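Local coordinates for uncharacterized protein Ta0194 (Thermoplasma acidophilum DSM 1728, PDB 3BDI) that belongs to the ABHD14 family of the alpha/beta hydrolase superfamily and probably acts as a cytoplasmic hydrolase, at residues Val114-Thr117 and Thr118-Pro122; Thr39-Asp42 and Trp43-Ala46. All coordinates share one frame; numbering follows the deposited sequence.

Contact 1: Val114-Thr117 and Thr118-Pro122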
loop_
_atom_site.group_PDB
_atom_site.type_symbol
_atom_site.label_atom_id
_atom_site.label_comp_id
_atom_site.label_asym_id
_atom_site.label_seq_id
_atom_site.Cartn_x
_atom_site.Cartn_y
_atom_site.Cartn_z
ATOM N N VAL A 114 0.854 1.795 5.653
ATOM C CA VAL A 114 0.887 3.036 4.871
ATOM C C VAL A 114 0.266 4.205 5.641
ATOM O O VAL A 114 0.718 5.356 5.478
ATOM C CB VAL A 114 0.250 2.914 3.497
ATOM C CG1 VAL A 114 1.002 1.890 2.677
ATOM C CG2 VAL A 114 -1.252 2.613 3.543
ATOM N N ILE A 115 -0.730 3.925 6.472
ATOM C CA ILE A 115 -1.276 4.984 7.354
ATOM C C ILE A 115 -0.167 5.480 8.295
ATOM O O ILE A 115 0.104 6.707 8.376
ATOM C CB ILE A 115 -2.568 4.507 8.061
ATOM C CG1 ILE A 115 -3.691 4.478 6.989
ATOM C CG2 ILE A 115 -2.960 5.421 9.255
ATOM C CD1 ILE A 115 -4.949 3.823 7.389
HETATM N N MSE A 116 0.497 4.558 8.975
HETATM C CA MSE A 116 1.544 4.948 9.884
HETATM C C MSE A 116 2.655 5.714 9.198
HETATM O O MSE A 116 3.194 6.699 9.749
HETATM C CB MSE A 116 2.145 3.747 10.618
HETATM C CG MSE A 116 3.237 4.149 11.646
HETATM SE SE MSE A 116 2.563 5.246 13.123
HETATM C CE MSE A 116 1.989 3.826 14.139
ATOM N N THR A 117 3.045 5.294 8.010
ATOM C CA THR A 117 4.056 6.029 7.256
ATOM C C THR A 117 3.642 7.482 6.961
ATOM O O THR A 117 4.469 8.398 7.037
ATOM C CB THR A 117 4.359 5.318 5.938
ATOM O OG1 THR A 117 4.746 3.974 6.233
ATOM C CG2 THR A 117 5.441 6.012 5.134
ATOM N N THR A 118 2.360 7.690 6.676
ATOM C CA THR A 118 1.846 9.054 6.435
ATOM C C THR A 118 1.823 9.880 7.716
ATOM O O THR A 118 2.123 11.067 7.667
ATOM C CB THR A 118 0.461 8.988 5.776
ATOM O OG1 THR A 118 0.525 8.131 4.624
ATOM C CG2 THR A 118 0.022 10.353 5.304
ATOM N N LEU A 119 1.554 9.252 8.845
ATOM C CA LEU A 119 1.570 9.946 10.150
ATOM C C LEU A 119 2.992 10.343 10.532
ATOM O O LEU A 119 3.202 11.410 11.106
ATOM C CB LEU A 119 0.952 9.078 11.251
ATOM C CG LEU A 119 -0.523 8.730 11.053
ATOM C CD1 LEU A 119 -1.015 7.782 12.158
ATOM C CD2 LEU A 119 -1.360 9.988 10.962
ATOM N N GLN A 120 3.984 9.521 10.199
ATOM C CA GLN A 120 5.374 9.756 10.599
ATOM C C GLN A 120 6.140 10.624 9.634
ATOM O O GLN A 120 6.915 11.491 10.068
ATOM C CB GLN A 120 6.126 8.441 10.744
ATOM C CG GLN A 120 5.643 7.563 11.852
ATOM C CD GLN A 120 6.120 7.990 13.230
ATOM O OE1 GLN A 120 5.442 8.742 13.929
ATOM N NE2 GLN A 120 7.282 7.504 13.624
ATOM N N TYR A 121 5.935 10.409 8.335
ATOM C CA TYR A 121 6.715 10.970 7.262
ATOM C C TYR A 121 5.793 11.500 6.170
ATOM O O TYR A 121 5.845 11.108 5.008
ATOM C CB TYR A 121 7.646 9.887 6.687
ATOM C CG TYR A 121 8.582 9.307 7.702
ATOM C CD1 TYR A 121 9.504 10.125 8.352
ATOM C CD2 TYR A 121 8.548 7.951 8.047
ATOM C CE1 TYR A 121 10.354 9.608 9.308
ATOM C CE2 TYR A 121 9.411 7.424 8.983
ATOM C CZ TYR A 121 10.308 8.256 9.626
ATOM O OH TYR A 121 11.208 7.789 10.577
ATOM N N PRO A 122 4.950 12.469 6.536
ATOM C CA PRO A 122 3.979 12.932 5.548
ATOM C C PRO A 122 4.569 13.532 4.291
ATOM O O PRO A 122 3.924 13.544 3.243
ATOM C CB PRO A 122 3.155 13.978 6.328
ATOM C CG PRO A 122 4.043 14.404 7.436
ATOM C CD PRO A 122 4.797 13.143 7.829
#

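Contact 2: Thr39-Asp42 and Trp43-Ala46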
loop_
_atom_site.group_PDB
_atom_site.type_symbol
_atom_site.label_atom_id
_atom_site.label_comp_id
_atom_site.label_asym_id
_atom_site.label_seq_id
_atom_site.Cartn_x
_atom_site.Cartn_y
_atom_site.Cartn_z
ATOM N N THR A 39 1.719 -11.892 -0.822
ATOM C CA THR A 39 3.020 -11.309 -1.099
ATOM C C THR A 39 2.938 -10.400 -2.299
ATOM O O THR A 39 1.859 -10.213 -2.892
ATOM C CB THR A 39 4.120 -12.399 -1.336
ATOM O OG1 THR A 39 4.018 -13.010 -2.637
ATOM C CG2 THR A 39 4.105 -13.466 -0.263
ATOM N N SER A 40 4.092 -9.876 -2.745
ATOM C CA SER A 40 4.144 -9.063 -3.951
ATOM C C SER A 40 3.752 -9.833 -5.205
ATOM O O SER A 40 3.387 -9.196 -6.218
ATOM C CB SER A 40 5.526 -8.465 -4.131
ATOM O OG SER A 40 6.470 -9.482 -4.355
HETATM N N MSE A 41 3.787 -11.173 -5.167
HETATM C CA MSE A 41 3.316 -11.981 -6.306
HETATM C C MSE A 41 1.814 -11.848 -6.523
HETATM O O MSE A 41 1.336 -11.965 -7.661
HETATM C CB MSE A 41 3.692 -13.450 -6.143
HETATM C CG MSE A 41 5.166 -13.706 -5.994
HETATM SE SE MSE A 41 6.193 -13.221 -7.574
HETATM C CE MSE A 41 5.387 -14.469 -8.778
ATOM N N ASP A 42 1.069 -11.571 -5.461
ATOM C CA ASP A 42 -0.378 -11.647 -5.553
ATOM C C ASP A 42 -1.021 -10.472 -6.268
ATOM O O ASP A 42 -2.196 -10.541 -6.636
ATOM C CB ASP A 42 -0.953 -11.881 -4.174
ATOM C CG ASP A 42 -0.618 -13.239 -3.683
ATOM O OD1 ASP A 42 -1.197 -14.219 -4.213
ATOM O OD2 ASP A 42 0.230 -13.407 -2.796
ATOM N N TRP A 43 -0.282 -9.393 -6.517
ATOM C CA TRP A 43 -0.740 -8.286 -7.299
ATOM C C TRP A 43 -0.882 -8.708 -8.789
ATOM O O TRP A 43 -1.447 -7.921 -9.566
ATOM C CB TRP A 43 0.250 -7.099 -7.193
ATOM C CG TRP A 43 0.597 -6.636 -5.803
ATOM C CD1 TRP A 43 1.861 -6.519 -5.316
ATOM C CD2 TRP A 43 -0.293 -6.212 -4.731
ATOM N NE1 TRP A 43 1.824 -6.060 -4.015
ATOM C CE2 TRP A 43 0.525 -5.875 -3.626
ATOM C CE3 TRP A 43 -1.687 -6.172 -4.569
ATOM C CZ2 TRP A 43 0.007 -5.396 -2.438
ATOM C CZ3 TRP A 43 -2.199 -5.691 -3.369
ATOM C CH2 TRP A 43 -1.334 -5.322 -2.305
ATOM N N ASP A 44 -0.373 -9.869 -9.170
ATOM C CA ASP A 44 -0.568 -10.395 -10.541
ATOM C C ASP A 44 -2.063 -10.543 -10.820
ATOM O O ASP A 44 -2.492 -10.417 -11.971
ATOM C CB ASP A 44 0.043 -11.815 -10.708
ATOM C CG ASP A 44 1.546 -11.856 -10.901
ATOM O OD1 ASP A 44 2.131 -10.784 -11.105
ATOM O OD2 ASP A 44 2.055 -13.021 -10.885
ATOM N N LYS A 45 -2.873 -10.880 -9.816
ATOM C CA LYS A 45 -4.258 -11.251 -10.108
ATOM C C LYS A 45 -5.015 -10.078 -10.730
ATOM O O LYS A 45 -5.876 -10.302 -11.587
ATOM C CB LYS A 45 -4.944 -11.702 -8.805
ATOM C CG LYS A 45 -6.380 -12.092 -8.918
ATOM C CD LYS A 45 -6.599 -13.352 -9.752
ATOM C CE LYS A 45 -8.068 -13.576 -10.031
ATOM N NZ LYS A 45 -8.788 -13.888 -8.726
ATOM N N ALA A 46 -4.729 -8.851 -10.277
ATOM C CA ALA A 46 -5.322 -7.659 -10.832
ATOM C C ALA A 46 -4.440 -6.922 -11.806
ATOM O O ALA A 46 -4.765 -5.796 -12.237
ATOM C CB ALA A 46 -5.749 -6.732 -9.665
HETATM O O HOH W 1 -4.084 -8.473 -7.320
#

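Contact 1: Val114-Thr117 and Thr118-Pro122
Thr118 returns to the backbone one turn earlier and grips Val114 O twice, through its amide N at 3.1 Å and its hydroxyl OG1 at 2.9 Å. The two donors arrive from opposite faces of the carbonyl plane, the hydroxyl tilted 24° from it. OG1 can reach back because it stands beside its own backbone N (chi1 -52°), which turns CG2 toward the chain's carbonyl side. The other backbone bonds continue the alpha-helical i to i+4 pattern: Leu119 N to Ile115 O, Gln120 N to Met116 O, and Tyr121 N to Thr117 O at 2.8 Å, made where the chain leaves helical geometry. Apolar contacts run along the side of the helix that meets the loops at Pro133, Leu139 and Ile146. Ile115 CG2 lies 4.2 Å from Leu119 CD1, and the selenium of selenomethionine Met116 rests 4.1 Å from Gln120 CG, the two bent chains lying side by side. At the helix end, Gln120 CB sits over one face of the Tyr121 ring, toward its rim. Val114 and Thr118 touch Ile104 and Ile128 of the central sheet, Met116 meets helix 83-96, and Thr117 touches Ile104 and Ile90. A valine in place of Thr118 would probably cost Val114 O its hydroxyl donor. The threonine thus turns its hydroxyl back into its own helix, satisfying a buried polar group where the helix packs on the sheet.

Contact 2: Thr39-Asp42 and Trp43-Ala46
Trp43 folds back over the turn that precedes it, its CB 3.7 Å from Asp42 C. CG stands beside its own backbone N (chi1 -54°), which directs the indole back along the chain toward Ser40. CD1 makes the closest approach, 3.2 Å from Ser40 O, which meets the ring obliquely and also accepts a hydrogen bond from Arg19. Next along the ring, NE1 passes 3.8 Å from Ser40 CA, while Thr39 O lies over one face. The six-membered part goes deeper, with Met105 and Ala107 of strand 102-107, Leu48 and Phe49 of helix 48-53 and Tyr189 among the indole's neighbours. The underlying turn opens with an ST turn, Met41 N donating to Thr39 OG1, and runs on into a short 3-10 segment, all within the loop between strand 28-33 and helix 48-53 of this alpha/beta hydrolase fold. Asp42 reaches back to take Thr39 N on the anti lone pair of OD2 at 2.9 Å. Asp44 N binds Met41 O at 3.1 Å, coming from above the carbonyl plane; the carboxylate of Asp44 bridges to Arg19. Lys45 N reaches Asp42 O at 3.3 Å, and a water at 2.9 Å from Asp42 O links that oxygen to Ala46 N.

Contact 2 comes first along the chain, in the loop between strand 28-33 and helix 48-53; contact 1 follows near the end of helix 109-120, within the beta-alpha-beta unit of strands 102-107 and 125-131. Their centres lie 24 Å apart on opposite sides of the chain's centre, and their nearest atoms stay about 9 Å apart. Strand 102-107 is common ground: side chains of both contacts touch it. Its end and the following turn carry Gly106, Ser108 and Gly110 in a pattern resembling a nucleophile elbow, with Ser108, His186 and Asp158 arranged as a probable catalytic triad. Each contact thus has a side chain at or near this elbow, Val114 touching it and Trp43 lying close by.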